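Local coordinates for carbon dioxide concentrating mechanism protein CcmK (Synechococcus elongatus, PDB 4OX6) that probably forms a hexameric tile in the protein shell of the carboxysome, the bacterial microcompartment that concentrates carbon dioxide around its carbon-fixing enzyme, at residues I44-Y49 and V59-D64. Residues are numbered along the deposited sequence; the frame is centred on the assembly and turned at random.
Sequences ITIVSY and VNIRGD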
loop_
_atom_site.group_PDB
_atom_site.type_symbol
_atom_site.label_atom_id
_atom_site.label_comp_id
_atom_site.label_asym_id
_atom_site.label_seq_id
_atom_site.Cartn_x
_atom_site.Cartn_y
_atom_site.Cartn_z
ATOM N N ILE A 44 19.994 5.534 23.919
ATOM C CA ILE A 44 19.611 5.683 22.533
ATOM C C ILE A 44 18.373 6.569 22.388
ATOM O O ILE A 44 17.656 6.765 23.386
ATOM C CB ILE A 44 19.434 4.287 21.830
ATOM C CG1 ILE A 44 18.212 3.504 22.326
ATOM C CG2 ILE A 44 20.701 3.421 22.023
ATOM C CD1 ILE A 44 16.830 3.910 21.765
ATOM N N THR A 45 18.163 7.082 21.190
ATOM C CA THR A 45 16.976 7.880 20.850
ATOM C C THR A 45 16.254 7.114 19.731
ATOM O O THR A 45 16.896 6.726 18.713
ATOM C CB THR A 45 17.348 9.276 20.332
ATOM O OG1 THR A 45 18.188 9.940 21.311
ATOM C CG2 THR A 45 16.142 10.134 20.148
ATOM N N ILE A 46 14.933 6.910 19.880
ATOM C CA ILE A 46 14.127 6.413 18.779
ATOM C C ILE A 46 13.822 7.644 17.924
ATOM O O ILE A 46 13.338 8.651 18.412
ATOM C CB ILE A 46 12.804 5.848 19.311
ATOM C CG1 ILE A 46 13.000 4.730 20.325
ATOM C CG2 ILE A 46 12.022 5.262 18.132
ATOM C CD1 ILE A 46 11.704 4.453 21.209
ATOM N N VAL A 47 14.193 7.575 16.652
ATOM C CA VAL A 47 14.042 8.709 15.731
ATOM C C VAL A 47 12.884 8.618 14.771
ATOM O O VAL A 47 12.394 9.643 14.357
ATOM C CB VAL A 47 15.358 9.025 14.977
ATOM C CG1 VAL A 47 16.456 9.438 16.033
ATOM C CG2 VAL A 47 15.854 7.861 14.124
ATOM N N SER A 48 12.500 7.426 14.362
ATOM C CA SER A 48 11.508 7.262 13.328
ATOM C C SER A 48 11.037 5.822 13.246
ATOM O O SER A 48 11.655 4.912 13.810
ATOM C CB SER A 48 12.051 7.680 11.939
ATOM O OG SER A 48 13.121 6.817 11.586
ATOM N N TYR A 49 9.951 5.611 12.505
ATOM C CA TYR A 49 9.514 4.283 12.109
ATOM C C TYR A 49 9.103 4.320 10.658
ATOM O O TYR A 49 8.760 5.347 10.146
ATOM C CB TYR A 49 8.431 3.662 13.013
ATOM C CG TYR A 49 7.051 4.165 12.768
ATOM C CD1 TYR A 49 6.650 5.421 13.193
ATOM C CD2 TYR A 49 6.142 3.404 12.060
ATOM C CE1 TYR A 49 5.364 5.899 12.938
ATOM C CE2 TYR A 49 4.853 3.863 11.825
ATOM C CZ TYR A 49 4.488 5.120 12.212
ATOM O OH TYR A 49 3.203 5.554 11.941
ATOM N N VAL A 59 11.668 0.100 13.128
ATOM C CA VAL A 59 11.972 1.209 14.051
ATOM C C VAL A 59 13.459 1.526 13.922
ATOM O O VAL A 59 14.286 0.620 13.827
ATOM C CB VAL A 59 11.606 0.875 15.516
ATOM C CG1 VAL A 59 12.309 -0.342 16.090
ATOM C CG2 VAL A 59 11.818 2.102 16.423
ATOM N N ASN A 60 13.782 2.801 13.945
ATOM C CA ASN A 60 15.147 3.311 13.758
ATOM C C ASN A 60 15.582 4.044 14.999
ATOM O O ASN A 60 14.859 4.923 15.535
ATOM C CB ASN A 60 15.138 4.254 12.570
ATOM C CG ASN A 60 14.678 3.543 11.311
ATOM O OD1 ASN A 60 15.246 2.514 10.945
ATOM N ND2 ASN A 60 13.646 4.071 10.671
ATOM N N ILE A 61 16.725 3.638 15.545
ATOM C CA ILE A 61 17.313 4.237 16.731
ATOM C C ILE A 61 18.709 4.774 16.416
ATOM O O ILE A 61 19.437 4.263 15.527
ATOM C CB ILE A 61 17.338 3.252 17.899
ATOM C CG1 ILE A 61 18.286 2.068 17.668
ATOM C CG2 ILE A 61 15.937 2.782 18.257
ATOM C CD1 ILE A 61 18.553 1.264 18.946
ATOM N N ARG A 62 19.129 5.747 17.208
ATOM C CA ARG A 62 20.459 6.334 17.074
ATOM C C ARG A 62 21.146 6.402 18.422
ATOM O O ARG A 62 20.508 6.674 19.433
ATOM C CB ARG A 62 20.417 7.746 16.507
ATOM C CG ARG A 62 19.703 7.916 15.185
ATOM C CD ARG A 62 20.344 7.160 13.991
ATOM N NE ARG A 62 21.678 7.600 13.633
ATOM C CZ ARG A 62 21.955 8.657 12.890
ATOM N NH1 ARG A 62 21.023 9.344 12.301
ATOM N NH2 ARG A 62 23.220 8.959 12.635
ATOM N N GLY A 63 22.456 6.195 18.435
ATOM C CA GLY A 63 23.244 6.354 19.645
ATOM C C GLY A 63 24.660 5.902 19.378
ATOM O O GLY A 63 24.977 5.536 18.222
ATOM N N ASP A 64 25.517 5.957 20.381
ATOM C CA ASP A 64 26.832 5.368 20.225
ATOM C C ASP A 64 26.686 3.890 19.916
ATOM O O ASP A 64 25.753 3.232 20.398
ATOM C CB ASP A 64 27.666 5.528 21.477
ATOM C CG ASP A 64 28.074 6.940 21.716
ATOM O OD1 ASP A 64 27.893 7.800 20.825
ATOM O OD2 ASP A 64 28.603 7.143 22.850
HETATM O O HOH W 1 20.882 9.507 20.783
#
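A beta hairpin of the BMC fold, strands 45-53 and 56-63, brings T45 against R62 and S48 against N60 as antiparallel hydrogen-bonded pairs, with a beta bulge between them. T45 and R62 exchange two backbone bonds, T45 N to R62 O at 3.0 Å and R62 N to T45 O at 2.9 Å. At the bulge V47 N and S48 O both turn to N60, whose carbonyl accepts from V47 N at 3.0 Å and whose N donates to S48 O. I46 N hydrogen-bonds to N99 OD1 of a neighbouring subunit. N60 ND2 donates to S48 OG at 2.9 Å, close to the amide plane; with OG between backbone N and carbonyl carbon (chi1 64°), S48 holds its hydroxyl within reach of N60. S48 OG also hydrogen-bonds to P105 O, and N60 OD1 to S22 OG. A leucine in place of N60 would probably leave the hydroxyls of S48 and S22 each short of a partner. Beside them V47 CG1 packs on R62 CG at 3.7 Å, while the bent arginine chain carries its guanidinium to E101 and Q18 O. On the face of I46, V59 and I61 the contact is apolar: I46 CG2 meets V59 CG2 at 3.6 Å, and I44 CD1 lies 3.8 Å from I61 CG2, with helices 28-39 and 65-81 packed on this side. Bonded at both ends, the buried N60 amide has its flip fixed.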